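Uncharacterized protein (PDB 3H04) is of unknown function but has an alpha/beta-hydrolase fold with a probable catalytic triad, which suggests an esterase-like hydrolase. Local coordinates at residues A[127-139]-A[189-201]. Numbering follows the deposited sequence.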
ATOM      1  N   GLY A 127       3.468   3.533   5.554  1.00 15.03           N
ATOM      2  CA  GLY A 127       4.273   2.978   4.483  1.00 15.78           C
ATOM      3  C   GLY A 127       5.696   3.571   4.483  1.00 16.53           C
ATOM      4  O   GLY A 127       6.231   4.053   5.510  1.00 15.87           O
ATOM      5  N   TYR A 128       6.285   3.499   3.310  1.00 16.89           N
ATOM      6  CA  TYR A 128       7.684   3.772   3.112  1.00 17.04           C
ATOM      7  C   TYR A 128       7.910   4.041   1.643  1.00 16.13           C
ATOM      8  O   TYR A 128       7.118   3.622   0.827  1.00 14.87           O
ATOM      9  CB  TYR A 128       8.531   2.569   3.542  1.00 16.81           C
ATOM     10  CG  TYR A 128       8.032   1.206   3.108  1.00 17.12           C
ATOM     11  CD1 TYR A 128       8.510   0.609   1.950  1.00 16.43           C
ATOM     12  CD2 TYR A 128       7.048   0.530   3.842  1.00 17.42           C
ATOM     13  CE1 TYR A 128       8.055  -0.649   1.541  1.00 19.54           C
ATOM     14  CE2 TYR A 128       6.594  -0.769   3.452  1.00 17.79           C
ATOM     15  CZ  TYR A 128       7.124  -1.331   2.313  1.00 16.87           C
ATOM     16  OH  TYR A 128       6.697  -2.538   1.881  1.00 20.18           O
ATOM     17  N   SER A 129       9.017   4.704   1.325  1.00 15.19           N
ATOM     18  CA  SER A 129       9.363   5.101  -0.059  1.00 16.15           C
ATOM     19  C   SER A 129      10.564   4.322  -0.636  1.00 15.81           C
ATOM     20  O   SER A 129      11.098   4.650  -1.708  1.00 15.05           O
ATOM     21  CB  SER A 129       9.703   6.593  -0.049  1.00 15.58           C
ATOM     22  OG  SER A 129      10.890   6.871   0.720  1.00 18.06           O
ATOM     23  N   ARG A 130      11.069   3.385   0.149  1.00 15.95           N
ATOM     24  CA  ARG A 130      12.291   2.670  -0.224  1.00 16.85           C
ATOM     25  C   ARG A 130      12.288   1.310   0.470  1.00 16.57           C
ATOM     26  O   ARG A 130      11.671   1.157   1.532  1.00 17.16           O
ATOM     27  CB  ARG A 130      13.517   3.495   0.174  1.00 15.56           C
ATOM     28  CG  ARG A 130      13.408   3.947   1.626  1.00 16.82           C
ATOM     29  CD  ARG A 130      14.554   4.777   2.142  1.00 17.98           C
ATOM     30  NE  ARG A 130      14.316   5.129   3.549  1.00 19.10           N
ATOM     31  CZ  ARG A 130      15.132   5.898   4.267  1.00 19.43           C
ATOM     32  NH1 ARG A 130      16.221   6.400   3.722  1.00 18.96           N
ATOM     33  NH2 ARG A 130      14.868   6.163   5.541  1.00 20.66           N
ATOM     34  N   ILE A 131      12.936   0.328  -0.151  1.00 17.16           N
ATOM     35  CA  ILE A 131      13.159  -0.999   0.469  1.00 16.89           C
ATOM     36  C   ILE A 131      14.587  -1.203   0.956  1.00 16.69           C
ATOM     37  O   ILE A 131      14.816  -2.069   1.801  1.00 16.74           O
ATOM     38  CB  ILE A 131      12.748  -2.162  -0.443  1.00 17.24           C
ATOM     39  CG1 ILE A 131      13.435  -2.113  -1.788  1.00 17.40           C
ATOM     40  CG2 ILE A 131      11.227  -2.108  -0.675  1.00 16.41           C
ATOM     41  CD1 ILE A 131      13.156  -3.318  -2.625  1.00 15.19           C
ATOM     42  N   ASN A 132      15.522  -0.402   0.451  1.00 17.53           N
ATOM     43  CA  ASN A 132      16.926  -0.483   0.816  1.00 18.26           C
ATOM     44  C   ASN A 132      17.149   0.266   2.102  1.00 20.17           C
ATOM     45  O   ASN A 132      17.713   1.360   2.089  1.00 19.99           O
ATOM     46  CB  ASN A 132      17.826   0.104  -0.282  1.00 18.61           C
ATOM     47  CG  ASN A 132      19.303  -0.035   0.045  1.00 19.25           C
ATOM     48  OD1 ASN A 132      19.685  -0.816   0.928  1.00 19.75           O
ATOM     49  ND2 ASN A 132      20.142   0.713  -0.659  1.00 17.91           N
ATOM     50  N   THR A 133      16.733  -0.322   3.218  1.00 22.28           N
ATOM     51  CA  THR A 133      16.816   0.348   4.519  1.00 24.68           C
ATOM     52  C   THR A 133      17.138  -0.743   5.554  1.00 25.21           C
ATOM     53  O   THR A 133      16.808  -1.924   5.353  1.00 24.61           O
ATOM     54  CB  THR A 133      15.480   1.213   4.811  1.00 25.79           C
ATOM     55  OG1 THR A 133      14.372   0.775   3.998  1.00 33.25           O
ATOM     56  CG2 THR A 133      15.648   2.608   4.466  1.00 28.06           C
ATOM     57  N   GLU A 134      17.820  -0.425   6.645  1.00 25.58           N
ATOM     58  CA  GLU A 134      18.335  -1.524   7.482  1.00 26.75           C
ATOM     59  C   GLU A 134      17.209  -2.382   8.141  1.00 25.99           C
ATOM     60  O   GLU A 134      17.305  -3.622   8.189  1.00 25.18           O
ATOM     61  CB  GLU A 134      19.348  -1.013   8.517  1.00 27.43           C
ATOM     62  CG  GLU A 134      20.503  -1.995   8.830  1.00 31.70           C
ATOM     63  CD  GLU A 134      21.367  -2.467   7.610  1.00 33.87           C
ATOM     64  OE1 GLU A 134      21.681  -1.660   6.709  1.00 36.11           O
ATOM     65  OE2 GLU A 134      21.758  -3.665   7.565  1.00 36.79           O
ATOM     66  N   PRO A 135      16.153  -1.739   8.640  1.00 26.24           N
ATOM     67  CA  PRO A 135      15.021  -2.497   9.202  1.00 26.01           C
ATOM     68  C   PRO A 135      14.376  -3.502   8.242  1.00 24.86           C
ATOM     69  O   PRO A 135      13.768  -4.473   8.707  1.00 24.87           O
ATOM     70  CB  PRO A 135      14.012  -1.407   9.547  1.00 26.41           C
ATOM     71  CG  PRO A 135      14.791  -0.234   9.776  1.00 27.46           C
ATOM     72  CD  PRO A 135      15.966  -0.294   8.838  1.00 28.30           C
ATOM     73  N   PHE A 136      14.452  -3.262   6.929  1.00 22.81           N
ATOM     74  CA  PHE A 136      13.979  -4.255   5.969  1.00 21.66           C
ATOM     75  C   PHE A 136      14.999  -5.327   5.584  1.00 22.86           C
ATOM     76  O   PHE A 136      14.624  -6.410   5.161  1.00 22.95           O
ATOM     77  CB  PHE A 136      13.461  -3.590   4.713  1.00 22.04           C
ATOM     78  CG  PHE A 136      12.286  -2.687   4.950  1.00 21.75           C
ATOM     79  CD1 PHE A 136      11.463  -2.835   6.067  1.00 24.26           C
ATOM     80  CD2 PHE A 136      11.981  -1.693   4.040  1.00 24.38           C
ATOM     81  CE1 PHE A 136      10.367  -1.998   6.283  1.00 25.60           C
ATOM     82  CE2 PHE A 136      10.910  -0.842   4.264  1.00 25.58           C
ATOM     83  CZ  PHE A 136      10.085  -1.016   5.386  1.00 27.16           C
ATOM     84  N   LYS A 137      16.272  -5.011   5.725  1.00 22.59           N
ATOM     85  CA  LYS A 137      17.350  -5.944   5.441  1.00 23.46           C
ATOM     86  C   LYS A 137      17.592  -6.920   6.599  1.00 23.50           C
ATOM     87  O   LYS A 137      17.864  -8.097   6.381  1.00 23.42           O
ATOM     88  CB  LYS A 137      18.620  -5.155   5.169  1.00 23.33           C
ATOM     89  CG  LYS A 137      18.591  -4.383   3.871  1.00 24.09           C
ATOM     90  CD  LYS A 137      19.831  -3.456   3.706  1.00 23.59           C
ATOM     91  CE  LYS A 137      21.133  -4.233   3.681  1.00 25.18           C
ATOM     92  NZ  LYS A 137      22.258  -3.322   3.876  1.00 25.60           N
ATOM     93  N   THR A 138      17.446  -6.443   7.828  1.00 22.52           N
ATOM     94  CA  THR A 138      17.785  -7.238   8.984  1.00 23.02           C
ATOM     95  C   THR A 138      16.554  -7.881   9.640  1.00 21.90           C
ATOM     96  O   THR A 138      15.407  -7.632   9.264  1.00 20.45           O
ATOM     97  CB  THR A 138      18.519  -6.373  10.019  1.00 23.39           C
ATOM     98  OG1 THR A 138      17.624  -5.359  10.460  1.00 24.67           O
ATOM     99  CG2 THR A 138      19.764  -5.679   9.406  1.00 26.09           C
ATOM    100  N   THR A 139      16.824  -8.746  10.605  1.00 21.54           N
ATOM    101  CA  THR A 139      15.793  -9.365  11.414  1.00 21.37           C
ATOM    102  C   THR A 139      14.983  -8.342  12.160  1.00 20.73           C
ATOM    103  O   THR A 139      15.541  -7.445  12.752  1.00 19.91           O
ATOM    104  CB  THR A 139      16.438 -10.320  12.440  1.00 21.63           C
ATOM    105  OG1 THR A 139      16.910 -11.450  11.719  1.00 25.17           O
ATOM    106  CG2 THR A 139      15.438 -10.780  13.484  1.00 21.23           C
ATOM    107  N   ILE A 189      11.467 -10.712  -2.074  1.00 21.75           N
ATOM    108  CA  ILE A 189      11.153  -9.712  -3.120  1.00 22.49           C
ATOM    109  C   ILE A 189      11.682 -10.155  -4.501  1.00 22.03           C
ATOM    110  O   ILE A 189      11.053  -9.897  -5.515  1.00 21.29           O
ATOM    111  CB  ILE A 189      11.670  -8.321  -2.674  1.00 22.71           C
ATOM    112  CG1 ILE A 189      10.602  -7.647  -1.812  1.00 22.80           C
ATOM    113  CG2 ILE A 189      12.114  -7.444  -3.855  1.00 23.92           C
ATOM    114  CD1 ILE A 189      11.163  -6.650  -0.847  1.00 24.42           C
ATOM    115  N   ASN A 190      12.802 -10.881  -4.491  1.00 22.16           N
ATOM    116  CA  ASN A 190      13.282 -11.686  -5.616  1.00 21.74           C
ATOM    117  C   ASN A 190      13.560 -10.792  -6.840  1.00 20.92           C
ATOM    118  O   ASN A 190      13.009 -11.004  -7.908  1.00 19.47           O
ATOM    119  CB  ASN A 190      12.298 -12.816  -5.956  1.00 22.52           C
ATOM    120  CG  ASN A 190      12.897 -13.857  -6.886  1.00 26.45           C
ATOM    121  OD1 ASN A 190      14.120 -13.983  -6.981  1.00 27.54           O
ATOM    122  ND2 ASN A 190      12.037 -14.595  -7.597  1.00 29.46           N
ATOM    123  N   ILE A 191      14.353  -9.750  -6.640  1.00 19.66           N
ATOM    124  CA  ILE A 191      14.748  -8.891  -7.757  1.00 20.69           C
ATOM    125  C   ILE A 191      16.244  -8.843  -7.832  1.00 20.24           C
ATOM    126  O   ILE A 191      16.908  -9.242  -6.885  1.00 18.99           O
ATOM    127  CB  ILE A 191      14.151  -7.461  -7.691  1.00 21.30           C
ATOM    128  CG1 ILE A 191      14.564  -6.732  -6.394  1.00 24.53           C
ATOM    129  CG2 ILE A 191      12.695  -7.540  -8.016  1.00 21.78           C
ATOM    130  CD1 ILE A 191      13.806  -5.497  -6.108  1.00 26.28           C
ATOM    131  N   ALA A 192      16.760  -8.349  -8.967  1.00 19.89           N
ATOM    132  CA  ALA A 192      18.171  -8.458  -9.286  1.00 19.86           C
ATOM    133  C   ALA A 192      18.940  -7.581  -8.332  1.00 19.70           C
ATOM    134  O   ALA A 192      19.994  -7.958  -7.858  1.00 19.64           O
ATOM    135  CB  ALA A 192      18.464  -8.029 -10.753  1.00 18.96           C
ATOM    136  N   ASP A 193      18.426  -6.391  -8.075  1.00 20.61           N
ATOM    137  CA  ASP A 193      19.143  -5.433  -7.243  1.00 20.54           C
ATOM    138  C   ASP A 193      18.181  -4.520  -6.516  1.00 20.06           C
ATOM    139  O   ASP A 193      17.671  -3.541  -7.075  1.00 21.00           O
ATOM    140  CB  ASP A 193      20.097  -4.596  -8.070  1.00 20.65           C
ATOM    141  CG  ASP A 193      20.992  -3.721  -7.197  1.00 22.95           C
ATOM    142  OD1 ASP A 193      20.829  -3.724  -5.928  1.00 21.50           O
ATOM    143  OD2 ASP A 193      21.860  -3.051  -7.774  1.00 24.11           O
ATOM    144  N   TYR A 194      17.937  -4.852  -5.264  1.00 19.83           N
ATOM    145  CA  TYR A 194      16.994  -4.088  -4.427  1.00 18.81           C
ATOM    146  C   TYR A 194      17.488  -2.685  -4.115  1.00 18.47           C
ATOM    147  O   TYR A 194      16.711  -1.877  -3.584  1.00 18.42           O
ATOM    148  CB  TYR A 194      16.736  -4.833  -3.116  1.00 19.20           C
ATOM    149  CG  TYR A 194      17.938  -4.831  -2.199  1.00 21.35           C
ATOM    150  CD1 TYR A 194      18.075  -3.865  -1.209  1.00 22.22           C
ATOM    151  CD2 TYR A 194      18.955  -5.772  -2.333  1.00 23.02           C
ATOM    152  CE1 TYR A 194      19.179  -3.832  -0.392  1.00 25.79           C
ATOM    153  CE2 TYR A 194      20.072  -5.747  -1.503  1.00 24.59           C
ATOM    154  CZ  TYR A 194      20.167  -4.775  -0.527  1.00 27.93           C
ATOM    155  OH  TYR A 194      21.282  -4.735   0.304  1.00 34.23           O
ATOM    156  N   THR A 195      18.746  -2.363  -4.421  1.00 18.18           N
ATOM    157  CA  THR A 195      19.274  -0.999  -4.159  1.00 18.53           C
ATOM    158  C   THR A 195      19.030  -0.029  -5.313  1.00 19.41           C
ATOM    159  O   THR A 195      19.437   1.125  -5.243  1.00 18.02           O
ATOM    160  CB  THR A 195      20.807  -0.983  -3.915  1.00 17.95           C
ATOM    161  OG1 THR A 195      21.474  -1.309  -5.142  1.00 16.70           O
ATOM    162  CG2 THR A 195      21.218  -1.978  -2.809  1.00 17.29           C
ATOM    163  N   ASP A 196      18.406  -0.522  -6.375  1.00 20.02           N
ATOM    164  CA  ASP A 196      18.215   0.207  -7.612  1.00 21.35           C
ATOM    165  C   ASP A 196      17.150   1.292  -7.474  1.00 21.67           C
ATOM    166  O   ASP A 196      16.164   1.126  -6.748  1.00 21.06           O
ATOM    167  CB  ASP A 196      17.851  -0.818  -8.699  1.00 22.38           C
ATOM    168  CG  ASP A 196      17.725  -0.217 -10.058  1.00 26.83           C
ATOM    169  OD1 ASP A 196      18.682  -0.386 -10.851  1.00 33.05           O
ATOM    170  OD2 ASP A 196      16.692   0.437 -10.353  1.00 30.10           O
ATOM    171  N   SER A 197      17.338   2.419  -8.174  1.00 22.04           N
ATOM    172  CA  SER A 197      16.434   3.587  -7.971  1.00 22.10           C
ATOM    173  C   SER A 197      15.006   3.300  -8.382  1.00 22.22           C
ATOM    174  O   SER A 197      14.080   3.966  -7.920  1.00 22.97           O
ATOM    175  CB  SER A 197      16.945   4.841  -8.700  1.00 22.36           C
ATOM    176  OG  SER A 197      16.834   4.657 -10.094  1.00 24.94           O
ATOM    177  N   LYS A 198      14.803   2.274  -9.200  1.00 22.08           N
ATOM    178  CA  LYS A 198      13.442   1.788  -9.451  1.00 21.54           C
ATOM    179  C   LYS A 198      12.629   1.558  -8.168  1.00 21.34           C
ATOM    180  O   LYS A 198      11.433   1.883  -8.121  1.00 20.44           O
ATOM    181  CB  LYS A 198      13.482   0.513 -10.268  1.00 21.35           C
ATOM    182  CG  LYS A 198      12.118   0.041 -10.702  1.00 22.21           C
ATOM    183  CD  LYS A 198      12.161  -1.191 -11.554  1.00 22.70           C
ATOM    184  CE  LYS A 198      10.743  -1.630 -11.914  1.00 23.30           C
ATOM    185  NZ  LYS A 198      10.812  -2.744 -12.905  1.00 19.63           N
ATOM    186  N   TYR A 199      13.265   0.993  -7.146  1.00 20.35           N
ATOM    187  CA  TYR A 199      12.571   0.550  -5.931  1.00 19.31           C
ATOM    188  C   TYR A 199      12.748   1.484  -4.717  1.00 18.99           C
ATOM    189  O   TYR A 199      12.222   1.184  -3.653  1.00 18.49           O
ATOM    190  CB  TYR A 199      13.054  -0.860  -5.535  1.00 18.73           C
ATOM    191  CG  TYR A 199      13.216  -1.814  -6.707  1.00 18.90           C
ATOM    192  CD1 TYR A 199      12.114  -2.317  -7.389  1.00 20.27           C
ATOM    193  CD2 TYR A 199      14.487  -2.180  -7.144  1.00 19.89           C
ATOM    194  CE1 TYR A 199      12.284  -3.219  -8.465  1.00 19.42           C
ATOM    195  CE2 TYR A 199      14.677  -3.037  -8.238  1.00 21.63           C
ATOM    196  CZ  TYR A 199      13.574  -3.547  -8.886  1.00 23.87           C
ATOM    197  OH  TYR A 199      13.784  -4.371  -9.958  1.00 23.14           O
ATOM    198  N   ASN A 200      13.470   2.581  -4.905  1.00 17.87           N
ATOM    199  CA  ASN A 200      13.911   3.494  -3.855  1.00 18.33           C
ATOM    200  C   ASN A 200      13.753   4.908  -4.398  1.00 18.94           C
ATOM    201  O   ASN A 200      14.512   5.326  -5.314  1.00 19.91           O
ATOM    202  CB  ASN A 200      15.355   3.191  -3.496  1.00 17.98           C
ATOM    203  CG  ASN A 200      15.511   1.788  -3.064  1.00 18.95           C
ATOM    204  OD1 ASN A 200      15.937   0.908  -3.848  1.00 20.91           O
ATOM    205  ND2 ASN A 200      15.044   1.506  -1.853  1.00 13.58           N
ATOM    206  N   ILE A 201      12.776   5.648  -3.881  1.00 18.76           N
ATOM    207  CA  ILE A 201      12.454   6.958  -4.485  1.00 18.53           C
ATOM    208  C   ILE A 201      13.524   7.962  -4.095  1.00 19.51           C
ATOM    209  O   ILE A 201      13.699   8.252  -2.903  1.00 19.35           O
ATOM    210  CB  ILE A 201      11.040   7.445  -4.111  1.00 18.33           C
ATOM    211  CG1 ILE A 201       9.992   6.461  -4.565  1.00 15.24           C
ATOM    212  CG2 ILE A 201      10.709   8.781  -4.785  1.00 15.29           C
ATOM    213  CD1 ILE A 201       8.568   6.861  -4.112  1.00 14.49           C
TER
HETATM  214  O   HOH W   1      13.298   7.162  -0.575  1.00 15.94           O
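Ile131 reaches from the loop that follows strand 121-125 into a hydrophobic pocket of the loop 189-201, joining the start of the helix-containing insertion between strands 121-125 and 212-217 of this alpha/beta-hydrolase fold to a loop near its end, before helix 203-206. With CG1 between the backbone N and the carbonyl carbon (chi1 55°) and the chain then extended, its CD1 becomes the meeting point of four side chains: it lies 3.8 Å from Tyr199 CB and 3.9 Å from Tyr194 CB, and slightly farther from the CD1 atoms of Ile189 and Ile191. Ile191 CD1 in turn sits over the centre of one Tyr199 ring face, and Lys198 CB covers the opposite one. Tyr108 of helix 105-116 and Trp185 and Ile186 of helix 185-189 also touch Ile131.

Toward the surface, Asn132 meets Tyr194 at the ring edge, near its plane, with OD1 3.3 Å from CE1; amide and ring planes stand almost perpendicular (88°). Thr195 CG2, resting on one face of that ring near the rim, also touches Asn132 ND2. Lys137 crosses the phenol end at about a right angle, its CE 3.4 Å from Tyr194 OH, while its NZ forms a salt bridge with Glu134 OE1, where the hydrogen bond is weak.

The polar link lies at the other end. Ile201 N donates to Ser129 O (2.9 Å) in a nearly straight bond of 173°, and Tyr199 O, close to Arg130 CA, accepts from Tyr108 OH. A water bridges Ser129 and Ile201, 2.7 Å from Ser129 OG and donating to Ile201 O at 2.6 Å.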